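Local atomic coordinates of hypothetical protein MJ0764 (Methanocaldococcus jannaschii, PDB entry 2B8M), a protein that is of unknown function but adopts the double-stranded beta-helix fold of the RmlC-like cupins and pairs with a second copy of itself. Residues Tyr44-Val49 with Val98-His103; Thr59-Asp64 with Leu85-Asn90. All blocks are in the same frame, centred on the assembly; numbering follows the deposited sequence.

Overall arrangement
Interaction 1 (Tyr44-Val49 with Val98-His103) joins the entry of strand 49-55 to the exit of strand 93-100, neighbours in the five-stranded sheet. Interaction 2 (Thr59-Asp64 with Leu85-Asn90) pairs strands 57-62 and 83-87 in the four-stranded sheet of the same cupin barrel. Their centres lie about 17 Å apart, and both are partly buried. Interaction 1 is mostly a loop contact, held by side-chain hydrogen bonds and one backbone bond beside a sulfate ion, and Tyr48 stacks on His26 of the second subunit. Interaction 2 is a regular backbone ladder, apolar on its Leu60 face and hydrated on its Thr59 face. Along the chain it is nested within interaction 1, and Tyr44 touches Glu63 where they meet.

Interaction 1: Tyr44-Val49 with Val98-His103; sequences YSNSYV and VVKAPH. With SO4 (sulfate ion), chain B.
Lys100 meets Asn46 at about a right angle, its ammonium NZ bonding to Asn46 OD1 at 2.7 Å in the carbonyl plane, on a lone pair. The other arm of the same amide, Asn46 ND2, is turned to a sulfate ion, with a hydrogen bond of 3.1 Å to O4 and a weak one to O1. Lys100 NZ lies 2.6 Å from that O4, so ammonium, amide and anion form a compact polar group. A bend at chi3 (61°) carries the lysine tip there; nearer the backbone, Lys100 CG runs alongside Val49 CG2 at 4.1 Å, as the two residues form a non-hydrogen-bonded antiparallel pair. Ser47 has OG swung opposite its own N (chi1 -168°), and from there it donates a short 2.5 Å bond to Pro102 O, also on a lone pair. Pro102 follows a cis peptide, and its CD lies near the edge of the Tyr48 ring, 4.1 Å from Tyr48 CD2. Tyr48 O accepts a hydrogen bond from Ala101 N at 3.2 Å and also receives the CA-H of Lys100. The Tyr48 ring stacks on His26 of the second subunit. In the cupin barrel, strand 49-55 runs between strands 93-100 and 74-78: Val49 packs on Val78, Val98 on Ile32 of strand 28-35, and Lys20 and Gln28, from strands 17-23 and 28-35, also hold the sulfate, probably from the crystallisation liquor.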
loop_
_atom_site.group_PDB
_atom_site.type_symbol
_atom_site.label_atom_id
_atom_site.label_comp_id
_atom_site.label_asym_id
_atom_site.label_seq_id
_atom_site.Cartn_x
_atom_site.Cartn_y
_atom_site.Cartn_z
ATOM N N TYR A 44 17.678 10.366 -1.920
ATOM C CA TYR A 44 17.176 10.664 -0.565
ATOM C C TYR A 44 15.673 10.712 -0.640
ATOM O O TYR A 44 15.099 11.359 -1.547
ATOM C CB TYR A 44 17.673 12.017 -0.100
ATOM C CG TYR A 44 19.124 12.013 0.277
ATOM C CD1 TYR A 44 20.118 11.938 -0.708
ATOM C CD2 TYR A 44 19.511 12.012 1.609
ATOM C CE1 TYR A 44 21.464 11.895 -0.362
ATOM C CE2 TYR A 44 20.844 11.980 1.971
ATOM C CZ TYR A 44 21.824 11.940 0.985
ATOM O OH TYR A 44 23.146 11.903 1.361
ATOM N N SER A 45 15.014 10.062 0.313
ATOM C CA SER A 45 13.559 10.043 0.319
ATOM C C SER A 45 13.044 11.451 0.378
ATOM O O SER A 45 13.570 12.252 1.145
ATOM C CB SER A 45 13.027 9.292 1.531
ATOM O OG SER A 45 13.698 9.740 2.692
ATOM N N ASN A 46 12.024 11.771 -0.421
ATOM C CA ASN A 46 11.452 13.123 -0.404
ATOM C C ASN A 46 10.118 13.194 0.332
ATOM O O ASN A 46 9.450 14.218 0.301
ATOM C CB ASN A 46 11.307 13.727 -1.813
ATOM C CG ASN A 46 10.359 12.944 -2.722
ATOM O OD1 ASN A 46 9.733 11.937 -2.335
ATOM N ND2 ASN A 46 10.245 13.422 -3.957
ATOM N N SER A 47 9.764 12.111 0.997
ATOM C CA SER A 47 8.742 12.152 2.018
ATOM C C SER A 47 8.966 10.989 2.931
ATOM O O SER A 47 9.952 10.262 2.809
ATOM C CB SER A 47 7.337 12.111 1.404
ATOM O OG SER A 47 6.277 12.420 2.340
ATOM N N TYR A 48 8.003 10.761 3.827
ATOM C CA TYR A 48 8.007 9.601 4.690
ATOM C C TYR A 48 7.506 8.406 3.878
ATOM O O TYR A 48 6.450 8.463 3.224
ATOM C CB TYR A 48 7.145 9.848 5.938
ATOM C CG TYR A 48 7.679 10.938 6.774
ATOM C CD1 TYR A 48 8.632 10.689 7.753
ATOM C CD2 TYR A 48 7.284 12.251 6.542
ATOM C CE1 TYR A 48 9.132 11.742 8.508
ATOM C CE2 TYR A 48 7.789 13.280 7.266
ATOM C CZ TYR A 48 8.723 13.020 8.258
ATOM O OH TYR A 48 9.266 14.082 8.992
ATOM N N VAL A 49 8.277 7.319 3.907
ATOM C CA VAL A 49 8.091 6.182 2.968
ATOM C C VAL A 49 7.758 4.903 3.692
ATOM O O VAL A 49 8.367 4.579 4.709
ATOM C CB VAL A 49 9.364 5.941 2.126
ATOM C CG1 VAL A 49 9.253 4.680 1.207
ATOM C CG2 VAL A 49 9.707 7.179 1.328
ATOM N N VAL A 98 5.025 1.425 -2.940
ATOM C CA VAL A 98 5.649 2.531 -2.254
ATOM C C VAL A 98 4.530 3.481 -1.877
ATOM O O VAL A 98 3.778 3.892 -2.738
ATOM C CB VAL A 98 6.634 3.280 -3.158
ATOM C CG1 VAL A 98 7.231 4.444 -2.453
ATOM C CG2 VAL A 98 7.745 2.356 -3.644
ATOM N N VAL A 99 4.415 3.785 -0.579
ATOM C CA VAL A 99 3.410 4.695 -0.080
ATOM C C VAL A 99 4.157 5.876 0.508
ATOM O O VAL A 99 5.052 5.724 1.336
ATOM C CB VAL A 99 2.534 4.036 1.003
ATOM C CG1 VAL A 99 1.618 5.078 1.663
ATOM C CG2 VAL A 99 1.781 2.852 0.446
ATOM N N LYS A 100 3.814 7.072 0.062
ATOM C CA LYS A 100 4.501 8.260 0.540
ATOM C C LYS A 100 3.467 9.245 1.034
ATOM O O LYS A 100 2.503 9.567 0.338
ATOM C CB LYS A 100 5.374 8.863 -0.563
ATOM C CG LYS A 100 6.445 7.932 -1.104
ATOM C CD LYS A 100 6.971 8.420 -2.427
ATOM C CE LYS A 100 7.603 9.767 -2.305
ATOM N NZ LYS A 100 8.110 10.266 -3.611
ATOM N N ALA A 101 3.665 9.719 2.261
ATOM C CA ALA A 101 2.758 10.714 2.850
ATOM C C ALA A 101 3.525 11.553 3.839
ATOM O O ALA A 101 4.291 11.030 4.661
ATOM C CB ALA A 101 1.579 10.060 3.530
ATOM N N PRO A 102 3.320 12.864 3.773
ATOM C CA PRO A 102 2.423 13.582 2.849
ATOM C C PRO A 102 3.059 13.704 1.456
ATOM O O PRO A 102 4.173 13.235 1.243
ATOM C CB PRO A 102 2.350 14.963 3.485
ATOM C CG PRO A 102 3.686 15.126 4.114
ATOM C CD PRO A 102 4.039 13.789 4.654
ATOM N N HIS A 103 2.387 14.365 0.527
ATOM C CA HIS A 103 2.981 14.586 -0.773
ATOM C C HIS A 103 4.295 15.363 -0.555
ATOM O O HIS A 103 4.343 16.273 0.294
ATOM C CB HIS A 103 2.051 15.417 -1.671
ATOM C CG HIS A 103 2.513 15.474 -3.084
ATOM N ND1 HIS A 103 3.488 16.355 -3.501
ATOM C CD2 HIS A 103 2.223 14.691 -4.149
ATOM C CE1 HIS A 103 3.726 16.150 -4.785
ATOM N NE2 HIS A 103 2.979 15.139 -5.200
HETATM S S SO4 B . 8.408 11.923 -6.689
HETATM O O1 SO4 B . 7.566 12.829 -5.904
HETATM O O2 SO4 B . 7.560 11.021 -7.474
HETATM O O3 SO4 B . 9.268 12.682 -7.595
HETATM O O4 SO4 B . 9.251 11.138 -5.796
#

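Interaction 2: Thr59-Asp64 with Leu85-Asn90; sequences TLTLED and LIQNIN
The amide of Gln87 sits beside Thr59 with an apolar group over each face: Leu85 CD2 lies 3.8 Å from Gln87 CD on one, Ile89 CD1 4.1 Å from it on the other. Thr59 CG2 is on the Ile89 side of that plane. From the Leu85 side, a water accepts from Gln87 NE2 at 2.6 Å; it also donates to Thr59 O and bonds to Thr61 OG1. The second amide, of Asn90, turns a face to Thr59 OG1, while its ND2 is hydrogen-bonded to Glu57. Strands 57-62 and 83-87 run antiparallel here (165°) in the smaller sheet of the cupin double-stranded beta-helix. The hydrogen-bonded pairs Thr59-Gln87 and Thr61-Leu85, each with 2.9 Å N-to-O bonds both ways, flank the non-hydrogen-bonded pair Leu60-Ile86. Set beside its own N (chi1 -61°), Thr59 OG1 accepts a hydrogen bond from a second water, 3.0 Å away, and is hydrogen-bonded to Asn69 OD1; a valine here, lacking that hydroxyl, would probably cost the water its acceptor and Asn69 OD1 this bond. The same water accepts a hydrogen bond from Asn90 N. On the reverse face the side chains cross, Leu60 CD1 3.8 Å from Ile86 CG1, Val76 packed on Leu60 and Phe96 on Ile86.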
loop_
_atom_site.group_PDB
_atom_site.type_symbol
_atom_site.label_atom_id
_atom_site.label_comp_id
_atom_site.label_asym_id
_atom_site.label_seq_id
_atom_site.Cartn_x
_atom_site.Cartn_y
_atom_site.Cartn_z
ATOM N N THR A 59 16.777 -5.910 -1.113
ATOM C CA THR A 59 17.982 -5.525 -0.425
ATOM C C THR A 59 17.948 -4.004 -0.366
ATOM O O THR A 59 17.978 -3.308 -1.395
ATOM C CB THR A 59 19.220 -6.085 -1.152
ATOM O OG1 THR A 59 19.142 -7.502 -1.164
ATOM C CG2 THR A 59 20.494 -5.700 -0.445
ATOM N N LEU A 60 17.867 -3.496 0.857
ATOM C CA LEU A 60 17.689 -2.079 1.138
ATOM C C LEU A 60 18.915 -1.552 1.881
ATOM O O LEU A 60 19.268 -2.028 2.938
ATOM C CB LEU A 60 16.460 -1.905 2.033
ATOM C CG LEU A 60 16.145 -0.460 2.395
ATOM C CD1 LEU A 60 15.748 0.322 1.163
ATOM C CD2 LEU A 60 15.037 -0.414 3.444
ATOM N N THR A 61 19.622 -0.608 1.279
ATOM C CA THR A 61 20.748 0.031 1.913
ATOM C C THR A 61 20.373 1.467 2.221
ATOM O O THR A 61 20.047 2.242 1.319
ATOM C CB THR A 61 22.039 -0.027 1.038
ATOM O OG1 THR A 61 22.254 -1.384 0.592
ATOM C CG2 THR A 61 23.222 0.377 1.844
ATOM N N LEU A 62 20.438 1.810 3.510
ATOM C CA LEU A 62 20.127 3.118 3.982
ATOM C C LEU A 62 21.373 3.747 4.570
ATOM O O LEU A 62 22.093 3.131 5.383
ATOM C CB LEU A 62 19.030 3.094 5.044
ATOM C CG LEU A 62 17.684 2.503 4.665
ATOM C CD1 LEU A 62 16.742 2.694 5.838
ATOM C CD2 LEU A 62 17.108 3.140 3.416
ATOM N N GLU A 63 21.642 4.971 4.146
ATOM C CA GLU A 63 22.795 5.720 4.636
ATOM C C GLU A 63 24.054 4.871 4.706
ATOM O O GLU A 63 24.430 4.319 3.693
ATOM C CB GLU A 63 22.477 6.414 5.965
ATOM C CG GLU A 63 21.411 7.457 5.905
ATOM C CD GLU A 63 21.801 8.742 5.168
ATOM O OE1 GLU A 63 23.002 9.040 5.033
ATOM O OE2 GLU A 63 20.889 9.491 4.722
ATOM N N ASP A 64 24.688 4.782 5.876
ATOM C CA ASP A 64 25.969 4.063 6.074
ATOM C C ASP A 64 25.798 2.644 6.611
ATOM O O ASP A 64 26.791 1.986 6.985
ATOM C CB ASP A 64 26.879 4.882 7.007
ATOM C CG ASP A 64 27.465 6.110 6.308
ATOM N N LEU A 85 18.855 2.973 -1.218
ATOM C CA LEU A 85 18.958 2.183 -2.434
ATOM C C LEU A 85 18.186 0.875 -2.278
ATOM O O LEU A 85 18.370 0.161 -1.269
ATOM C CB LEU A 85 20.391 1.834 -2.684
ATOM C CG LEU A 85 20.672 0.929 -3.872
ATOM C CD1 LEU A 85 20.219 1.621 -5.122
ATOM C CD2 LEU A 85 22.104 0.518 -3.898
ATOM N N ILE A 86 17.338 0.598 -3.274
ATOM C CA ILE A 86 16.588 -0.630 -3.366
ATOM C C ILE A 86 17.105 -1.453 -4.496
ATOM O O ILE A 86 17.073 -1.028 -5.654
ATOM C CB ILE A 86 15.086 -0.352 -3.606
ATOM C CG1 ILE A 86 14.463 0.337 -2.381
ATOM C CG2 ILE A 86 14.306 -1.612 -3.902
ATOM C CD1 ILE A 86 13.057 0.865 -2.663
ATOM N N GLN A 87 17.502 -2.668 -4.169
ATOM C CA GLN A 87 17.998 -3.642 -5.132
ATOM C C GLN A 87 17.266 -4.967 -4.994
ATOM O O GLN A 87 16.818 -5.328 -3.904
ATOM C CB GLN A 87 19.482 -3.917 -4.911
ATOM C CG GLN A 87 20.411 -2.732 -4.951
ATOM C CD GLN A 87 21.786 -3.169 -4.564
ATOM O OE1 GLN A 87 22.688 -3.317 -5.414
ATOM N NE2 GLN A 87 21.967 -3.417 -3.281
ATOM N N ASN A 88 17.085 -5.671 -6.119
ATOM C CA ASN A 88 16.764 -7.068 -6.080
ATOM C C ASN A 88 17.936 -7.918 -6.480
ATOM O O ASN A 88 18.244 -8.099 -7.662
ATOM C CB ASN A 88 15.553 -7.409 -6.947
ATOM C CG ASN A 88 15.157 -8.888 -6.851
ATOM O OD1 ASN A 88 15.601 -9.619 -5.957
ATOM N ND2 ASN A 88 14.378 -9.338 -7.801
ATOM N N ILE A 89 18.593 -8.450 -5.470
ATOM C CA ILE A 89 19.721 -9.347 -5.662
ATOM C C ILE A 89 19.298 -10.812 -5.509
ATOM O O ILE A 89 19.774 -11.684 -6.236
ATOM C CB ILE A 89 20.804 -9.028 -4.641
ATOM C CG1 ILE A 89 21.255 -7.575 -4.798
ATOM C CG2 ILE A 89 21.992 -9.975 -4.790
ATOM C CD1 ILE A 89 22.280 -7.148 -3.783
ATOM N N ASN A 90 18.423 -11.075 -4.554
ATOM C CA ASN A 90 18.248 -12.416 -4.019
ATOM C C ASN A 90 16.952 -13.108 -4.414
ATOM O O ASN A 90 16.681 -14.183 -3.898
ATOM C CB ASN A 90 18.340 -12.364 -2.483
ATOM C CG ASN A 90 19.724 -11.920 -1.993
ATOM O OD1 ASN A 90 20.731 -12.215 -2.607
ATOM N ND2 ASN A 90 19.748 -11.160 -0.906
HETATM O O HOH W 1 17.252 -8.925 -2.961
HETATM O O HOH W 2 20.603 -2.057 -1.587
#